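Local coordinates for protein thiol-activated cytolysin (Desulfobulbus propionicus, PDB 6NAL) that belongs to the thiol-activated, cholesterol-dependent cytolysin family and probably assembles on target membranes into oligomeric pores, at residues 179-184 / 247-252; 255-260 / 285-290. One frame throughout, in Å; residues are numbered along the deposited sequence.

Contact 1: residues 179-184 / 247-252; sequences SSTRAE and KFESKL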
ATOM      1  N   SER A 179      23.186 -14.051  10.336  1.00 82.98           N
ATOM      2  CA  SER A 179      23.752 -13.033  11.212  1.00 79.39           C
ATOM      3  C   SER A 179      24.763 -12.171  10.457  1.00 77.72           C
ATOM      4  O   SER A 179      24.752 -10.941  10.588  1.00 80.52           O
ATOM      5  CB  SER A 179      24.370 -13.690  12.455  1.00 81.48           C
ATOM      6  OG  SER A 179      25.538 -14.445  12.174  1.00 82.70           O
ATOM      7  N   SER A 180      25.624 -12.784   9.629  1.00 77.30           N
ATOM      8  CA  SER A 180      26.544 -11.973   8.832  1.00 78.27           C
ATOM      9  C   SER A 180      25.789 -11.122   7.811  1.00 85.71           C
ATOM     10  O   SER A 180      26.204  -9.990   7.515  1.00 85.99           O
ATOM     11  CB  SER A 180      27.572 -12.837   8.094  1.00 82.04           C
ATOM     12  OG  SER A 180      28.343 -13.625   8.977  1.00 89.81           O
ATOM     13  N   THR A 181      24.680 -11.655   7.273  1.00 76.90           N
ATOM     14  CA  THR A 181      23.980 -11.020   6.162  1.00 72.14           C
ATOM     15  C   THR A 181      23.206  -9.795   6.621  1.00 71.65           C
ATOM     16  O   THR A 181      23.189  -8.776   5.926  1.00 64.03           O
ATOM     17  CB  THR A 181      23.045 -12.031   5.489  1.00 65.49           C
ATOM     18  OG1 THR A 181      23.803 -12.849   4.588  1.00 77.65           O
ATOM     19  CG2 THR A 181      21.981 -11.352   4.704  1.00 69.06           C
ATOM     20  N   ARG A 182      22.525  -9.882   7.763  1.00 74.84           N
ATOM     21  CA  ARG A 182      21.803  -8.712   8.255  1.00 77.73           C
ATOM     22  C   ARG A 182      22.756  -7.719   8.908  1.00 74.02           C
ATOM     23  O   ARG A 182      22.490  -6.517   8.882  1.00 75.99           O
ATOM     24  CB  ARG A 182      20.667  -9.136   9.198  1.00 79.12           C
ATOM     25  CG  ARG A 182      21.030  -9.409  10.648  1.00 84.25           C
ATOM     26  CD  ARG A 182      19.816 -10.009  11.404  1.00 90.89           C
ATOM     27  NE  ARG A 182      19.159 -11.103  10.673  1.00 96.76           N
ATOM     28  CZ  ARG A 182      17.842 -11.297  10.599  1.00 88.20           C
ATOM     29  NH1 ARG A 182      16.997 -10.469  11.219  1.00 83.08           N
ATOM     30  NH2 ARG A 182      17.373 -12.328   9.901  1.00 72.11           N
ATOM     31  N   ALA A 183      23.897  -8.190   9.435  1.00 83.73           N
ATOM     32  CA  ALA A 183      24.908  -7.276   9.970  1.00 87.04           C
ATOM     33  C   ALA A 183      25.455  -6.351   8.881  1.00 85.04           C
ATOM     34  O   ALA A 183      25.833  -5.210   9.162  1.00 93.78           O
ATOM     35  CB  ALA A 183      26.052  -8.067  10.626  1.00 79.06           C
ATOM     36  N   GLU A 184      25.574  -6.839   7.657  1.00 80.90           N
ATOM     37  CA  GLU A 184      25.802  -5.971   6.512  1.00 87.71           C
ATOM     38  C   GLU A 184      24.405  -5.531   6.102  1.00 82.23           C
ATOM     39  O   GLU A 184      23.461  -5.829   6.818  1.00 81.38           O
ATOM     40  CB  GLU A 184      26.584  -6.706   5.451  1.00 85.80           C
ATOM     41  CG  GLU A 184      27.941  -7.079   5.996  1.00 94.68           C
ATOM     42  CD  GLU A 184      28.877  -7.563   4.914  1.00106.40           C
ATOM     43  OE1 GLU A 184      28.929  -6.915   3.840  1.00107.23           O
ATOM     44  OE2 GLU A 184      29.550  -8.599   5.131  1.00102.54           O
ATOM     45  N   LYS A 247      21.075 -18.852  -5.172  1.00 36.05           N
ATOM     46  CA  LYS A 247      21.015 -17.871  -4.104  1.00 36.33           C
ATOM     47  C   LYS A 247      21.462 -16.532  -4.661  1.00 38.26           C
ATOM     48  O   LYS A 247      22.552 -16.424  -5.220  1.00 37.87           O
ATOM     49  CB  LYS A 247      21.901 -18.288  -2.931  1.00 42.17           C
ATOM     50  CG  LYS A 247      21.890 -17.284  -1.810  1.00 45.96           C
ATOM     51  CD  LYS A 247      22.648 -17.838  -0.587  1.00 50.30           C
ATOM     52  CE  LYS A 247      23.733 -16.857  -0.129  1.00 62.16           C
ATOM     53  NZ  LYS A 247      24.678 -16.592  -1.256  1.00 66.06           N
ATOM     54  N   PHE A 248      20.608 -15.519  -4.528  1.00 44.78           N
ATOM     55  CA  PHE A 248      20.920 -14.156  -4.942  1.00 39.95           C
ATOM     56  C   PHE A 248      21.022 -13.287  -3.692  1.00 39.18           C
ATOM     57  O   PHE A 248      20.072 -13.208  -2.914  1.00 44.66           O
ATOM     58  CB  PHE A 248      19.854 -13.587  -5.860  1.00 30.90           C
ATOM     59  CG  PHE A 248      19.564 -14.408  -7.064  1.00 33.44           C
ATOM     60  CD1 PHE A 248      18.672 -15.461  -7.014  1.00 43.08           C
ATOM     61  CD2 PHE A 248      20.171 -14.119  -8.272  1.00 43.02           C
ATOM     62  CE1 PHE A 248      18.416 -16.217  -8.146  1.00 42.76           C
ATOM     63  CE2 PHE A 248      19.895 -14.848  -9.399  1.00 44.81           C
ATOM     64  CZ  PHE A 248      19.028 -15.907  -9.330  1.00 49.13           C
ATOM     65  N   GLU A 249      22.161 -12.649  -3.507  1.00 39.44           N
ATOM     66  CA  GLU A 249      22.480 -11.853  -2.336  1.00 43.56           C
ATOM     67  C   GLU A 249      22.897 -10.468  -2.829  1.00 55.60           C
ATOM     68  O   GLU A 249      23.648 -10.345  -3.812  1.00 47.73           O
ATOM     69  CB  GLU A 249      23.601 -12.500  -1.523  1.00 48.92           C
ATOM     70  CG  GLU A 249      23.546 -12.190  -0.033  1.00 65.41           C
ATOM     71  CD  GLU A 249      24.598 -12.950   0.802  1.00 83.36           C
ATOM     72  OE1 GLU A 249      25.674 -12.366   1.091  1.00 89.38           O
ATOM     73  OE2 GLU A 249      24.341 -14.121   1.183  1.00 84.88           O
ATOM     74  N   SER A 250      22.394  -9.424  -2.169  1.00 54.50           N
ATOM     75  CA  SER A 250      22.598  -8.065  -2.653  1.00 45.87           C
ATOM     76  C   SER A 250      22.515  -7.092  -1.498  1.00 52.59           C
ATOM     77  O   SER A 250      21.847  -7.361  -0.504  1.00 52.64           O
ATOM     78  CB  SER A 250      21.544  -7.702  -3.693  1.00 48.79           C
ATOM     79  OG  SER A 250      21.801  -6.437  -4.240  1.00 52.40           O
ATOM     80  N   LYS A 251      23.172  -5.942  -1.636  1.00 60.09           N
ATOM     81  CA  LYS A 251      22.907  -4.850  -0.704  1.00 58.75           C
ATOM     82  C   LYS A 251      21.681  -4.042  -1.109  1.00 51.13           C
ATOM     83  O   LYS A 251      21.187  -3.252  -0.296  1.00 58.28           O
ATOM     84  CB  LYS A 251      24.158  -3.974  -0.568  1.00 65.20           C
ATOM     85  CG  LYS A 251      25.213  -4.642   0.320  1.00 66.72           C
ATOM     86  CD  LYS A 251      26.402  -3.764   0.533  1.00 74.28           C
ATOM     87  CE  LYS A 251      26.778  -3.662   2.048  1.00 99.45           C
ATOM     88  NZ  LYS A 251      28.181  -4.112   2.347  1.00102.00           N
ATOM     89  N   LEU A 252      21.210  -4.186  -2.353  1.00 52.48           N
ATOM     90  CA  LEU A 252      19.901  -3.674  -2.744  1.00 52.57           C
ATOM     91  C   LEU A 252      18.824  -4.009  -1.724  1.00 54.31           C
ATOM     92  O   LEU A 252      18.989  -4.927  -0.914  1.00 57.86           O
ATOM     93  CB  LEU A 252      19.424  -4.246  -4.075  1.00 49.77           C
ATOM     94  CG  LEU A 252      20.261  -4.101  -5.341  1.00 67.38           C
ATOM     95  CD1 LEU A 252      19.718  -4.935  -6.527  1.00 58.23           C
ATOM     96  CD2 LEU A 252      20.353  -2.619  -5.696  1.00 60.05           C
TER
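Glu184 and Lys251 leave their backbones alike, each with CG opposite the carbonyl carbon (chi1 -63° and -77°), and then differ. Beyond CG the glutamate runs extended, whereas the lysine bends at chi3 (131°) and again at chi4; it is these bends, met by the straight glutamate chain, that bring the amine to the carboxylate. The resulting salt bridge, Lys251 NZ to Glu184 OE1, measures 3.3 Å and its hydrogen bond is weak, so the pairing probably relies mainly on charge. Both residues are exposed to solvent, which would probably screen it further.

One turn earlier in the helix, Thr181 and Glu249 touch without bonding: OG1 of the threonine lies 3.7 Å from OE2 of the glutamate, too far for a hydrogen bond. That same OE2 is held by Lys247 NZ in a salt bridge of 3.5 Å, and Lys186 makes long, weak ion pairs with Glu249 OE1 and Glu184 OE1, which places it between the two carboxylates. Only 134 Å² is buried in all, in keeping with a light surface contact.

Thr181 lies in the last turn of helix 178-183 and Glu184 just after it, in what is probably the first transmembrane-hairpin region of the cytolysin fold. Strand 232-250 pairs with strands 187-202 and 287-294; Val188 of the former also packs against Thr181.

Contact 2: residues 255-260 / 285-290; sequences TELETT and SQIDVS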
ATOM      1  N   THR A 255      12.854  -5.291  -1.863  1.00 42.06           N
ATOM      2  CA  THR A 255      11.854  -5.053  -2.894  1.00 34.06           C
ATOM      3  C   THR A 255      12.518  -4.957  -4.260  1.00 44.87           C
ATOM      4  O   THR A 255      12.011  -5.499  -5.250  1.00 42.20           O
ATOM      5  CB  THR A 255      11.078  -3.772  -2.586  1.00 45.93           C
ATOM      6  OG1 THR A 255      10.371  -3.914  -1.334  1.00 47.70           O
ATOM      7  CG2 THR A 255      10.139  -3.456  -3.743  1.00 35.18           C
ATOM      8  N   GLU A 256      13.657  -4.261  -4.323  1.00 48.77           N
ATOM      9  CA  GLU A 256      14.360  -4.092  -5.587  1.00 52.44           C
ATOM     10  C   GLU A 256      15.088  -5.380  -5.979  1.00 44.57           C
ATOM     11  O   GLU A 256      15.135  -5.719  -7.164  1.00 41.96           O
ATOM     12  CB  GLU A 256      15.323  -2.894  -5.504  1.00 49.47           C
ATOM     13  CG  GLU A 256      15.395  -2.074  -6.803  1.00 73.12           C
ATOM     14  CD  GLU A 256      15.580  -0.572  -6.566  1.00 82.08           C
ATOM     15  OE1 GLU A 256      16.327  -0.232  -5.612  1.00 73.68           O
ATOM     16  OE2 GLU A 256      14.987   0.254  -7.326  1.00 75.33           O
ATOM     17  N   LEU A 257      15.631  -6.128  -5.014  1.00 37.53           N
ATOM     18  CA  LEU A 257      16.177  -7.447  -5.347  1.00 46.60           C
ATOM     19  C   LEU A 257      15.092  -8.348  -5.946  1.00 40.74           C
ATOM     20  O   LEU A 257      15.248  -8.875  -7.051  1.00 47.22           O
ATOM     21  CB  LEU A 257      16.816  -8.086  -4.107  1.00 42.61           C
ATOM     22  CG  LEU A 257      17.525  -9.432  -4.310  1.00 44.62           C
ATOM     23  CD1 LEU A 257      18.706  -9.291  -5.266  1.00 51.75           C
ATOM     24  CD2 LEU A 257      18.018  -9.997  -3.033  1.00 43.86           C
ATOM     25  N   GLU A 258      13.950  -8.479  -5.266  1.00 43.20           N
ATOM     26  CA  GLU A 258      12.884  -9.346  -5.770  1.00 38.11           C
ATOM     27  C   GLU A 258      12.401  -8.903  -7.147  1.00 49.27           C
ATOM     28  O   GLU A 258      12.171  -9.738  -8.030  1.00 52.74           O
ATOM     29  CB  GLU A 258      11.733  -9.387  -4.753  1.00 41.57           C
ATOM     30  CG  GLU A 258      10.487 -10.174  -5.197  1.00 47.78           C
ATOM     31  CD  GLU A 258       9.546 -10.544  -4.045  1.00 61.25           C
ATOM     32  OE1 GLU A 258       9.272  -9.664  -3.186  1.00 70.45           O
ATOM     33  OE2 GLU A 258       9.072 -11.710  -4.008  1.00 64.40           O
ATOM     34  N   THR A 259      12.242  -7.592  -7.364  1.00 42.31           N
ATOM     35  CA  THR A 259      11.756  -7.149  -8.663  1.00 47.89           C
ATOM     36  C   THR A 259      12.758  -7.426  -9.783  1.00 40.38           C
ATOM     37  O   THR A 259      12.356  -7.740 -10.904  1.00 40.23           O
ATOM     38  CB  THR A 259      11.435  -5.654  -8.633  1.00 41.67           C
ATOM     39  OG1 THR A 259      10.481  -5.414  -7.598  1.00 50.64           O
ATOM     40  CG2 THR A 259      10.878  -5.193 -10.017  1.00 40.66           C
ATOM     41  N   THR A 260      14.046  -7.194  -9.529  1.00 37.65           N
ATOM     42  CA  THR A 260      15.061  -7.415 -10.551  1.00 47.55           C
ATOM     43  C   THR A 260      15.123  -8.891 -10.937  1.00 51.73           C
ATOM     44  O   THR A 260      15.092  -9.236 -12.125  1.00 47.56           O
ATOM     45  CB  THR A 260      16.419  -6.894 -10.043  1.00 46.27           C
ATOM     46  OG1 THR A 260      16.254  -5.570  -9.522  1.00 53.89           O
ATOM     47  CG2 THR A 260      17.413  -6.799 -11.212  1.00 60.46           C
ATOM     48  N   SER A 285      24.706  -5.701 -11.464  1.00 67.13           N
ATOM     49  CA  SER A 285      26.102  -5.768 -11.051  1.00 64.57           C
ATOM     50  C   SER A 285      26.233  -5.888  -9.550  1.00 59.07           C
ATOM     51  O   SER A 285      27.288  -6.281  -9.055  1.00 63.47           O
ATOM     52  CB  SER A 285      26.835  -4.518 -11.530  1.00 68.74           C
ATOM     53  OG  SER A 285      26.233  -3.354 -10.975  1.00 73.51           O
ATOM     54  N   GLN A 286      25.193  -5.531  -8.815  1.00 67.83           N
ATOM     55  CA  GLN A 286      25.211  -5.563  -7.367  1.00 61.53           C
ATOM     56  C   GLN A 286      24.688  -6.869  -6.814  1.00 48.86           C
ATOM     57  O   GLN A 286      24.516  -6.981  -5.603  1.00 53.27           O
ATOM     58  CB  GLN A 286      24.365  -4.411  -6.816  1.00 65.46           C
ATOM     59  CG  GLN A 286      25.056  -3.051  -6.868  1.00 78.63           C
ATOM     60  CD  GLN A 286      24.095  -1.914  -6.635  1.00 76.60           C
ATOM     61  OE1 GLN A 286      23.689  -1.269  -7.588  1.00 72.97           O
ATOM     62  NE2 GLN A 286      23.729  -1.653  -5.372  1.00 77.95           N
ATOM     63  N   ILE A 287      24.385  -7.838  -7.669  1.00 55.83           N
ATOM     64  CA  ILE A 287      23.796  -9.111  -7.250  1.00 60.12           C
ATOM     65  C   ILE A 287      24.822 -10.224  -7.425  1.00 46.63           C
ATOM     66  O   ILE A 287      25.260 -10.516  -8.544  1.00 50.42           O
ATOM     67  CB  ILE A 287      22.502  -9.396  -8.029  1.00 55.81           C
ATOM     68  CG1 ILE A 287      21.543  -8.209  -7.836  1.00 47.91           C
ATOM     69  CG2 ILE A 287      21.852 -10.671  -7.555  1.00 44.00           C
ATOM     70  CD1 ILE A 287      20.224  -8.319  -8.587  1.00 49.15           C
ATOM     71  N   ASP A 288      25.183 -10.851  -6.309  1.00 53.66           N
ATOM     72  CA  ASP A 288      26.073 -12.008  -6.283  1.00 52.15           C
ATOM     73  C   ASP A 288      25.277 -13.313  -6.375  1.00 60.81           C
ATOM     74  O   ASP A 288      24.365 -13.545  -5.573  1.00 61.47           O
ATOM     75  CB  ASP A 288      26.896 -12.038  -4.991  1.00 52.10           C
ATOM     76  CG  ASP A 288      27.937 -10.922  -4.902  1.00 80.21           C
ATOM     77  OD1 ASP A 288      28.325 -10.339  -5.947  1.00 89.66           O
ATOM     78  OD2 ASP A 288      28.374 -10.631  -3.759  1.00 84.83           O
ATOM     79  N   VAL A 289      25.658 -14.187  -7.305  1.00 55.79           N
ATOM     80  CA  VAL A 289      24.951 -15.442  -7.550  1.00 53.36           C
ATOM     81  C   VAL A 289      25.769 -16.610  -7.009  1.00 46.07           C
ATOM     82  O   VAL A 289      26.991 -16.664  -7.177  1.00 47.57           O
ATOM     83  CB  VAL A 289      24.663 -15.641  -9.051  1.00 45.82           C
ATOM     84  CG1 VAL A 289      23.756 -16.848  -9.245  1.00 47.67           C
ATOM     85  CG2 VAL A 289      24.077 -14.386  -9.661  1.00 52.91           C
ATOM     86  N   SER A 290      25.091 -17.537  -6.350  1.00 45.25           N
ATOM     87  CA  SER A 290      25.682 -18.777  -5.879  1.00 43.25           C
ATOM     88  C   SER A 290      24.749 -19.885  -6.294  1.00 38.74           C
ATOM     89  O   SER A 290      23.544 -19.691  -6.304  1.00 37.43           O
ATOM     90  CB  SER A 290      25.853 -18.796  -4.396  1.00 39.37           C
ATOM     91  OG  SER A 290      26.856 -17.867  -4.065  1.00 59.75           O
TER
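A helix packed on the central sheet defines this contact: Leu257 and Thr260 of helix 254-264 close over Ile287 of strand 287-294, in the core of the cytolysin fold. The helix belongs to the segment linking strands 232-250 and 287-294, which by its place in the fold is probably the second transmembrane-hairpin region, the kind that relatives unfold into membrane-spanning strands when a pore forms.

The contact is wholly apolar. Methyl meets methyl where Leu257 CD1 lies 3.8 Å from Ile287 CD1, and the same leucine carbon comes within 4.0 Å of Ile287 CG1 and 4.1 Å of Ile287 CG2, so the leucine methyl sits against the fork of the isoleucine and meets both branches. The longer branch is extended (chi2 178°), which projects CD1 away from the strand into the angle between the two helix residues. From the other residue Thr260 CG2 approaches the same CD1 to 4.1 Å. All three side chains are buried, and the interface totals 118 Å². Ile287 also packs on Phe248 and Ser250 of strand 232-250 and on Leu306, while Thr260 touches Leu280 and Leu284 of helix 279-284.

One torsion of Thr260 (chi1 -49°) sets both its branches: CG2 stands anti to the backbone N, facing Ile287, and OG1 turns back along the helix. There OG1 donates to Glu256 O at 2.6 Å, reaching it from the face of the carbonyl plane opposite to that used by Thr260 N and tilted 30° from that plane.

Contact 1 precedes contact 2 along the chain, and their centres lie about 10 Å apart. Strand 232-250 joins them: its last residues, 247-250, lie in contact 1, after a short turn helix 254-264 follows, and strand 287-294 is its antiparallel neighbour in the sheet. That pairing is explicit in Lys247 N to Ser290 O at 2.8 Å and Glu249 O to Asp288 N at 3.0 Å, both probable hydrogen bonds. Ser250 CB also lies 3.6 Å from Leu257 CD1, so the strand packs against contact 2's helix. An exposed polar contact and a buried apolar one thus tie two helical regions to one sheet, regions that would probably have to detach for pore formation.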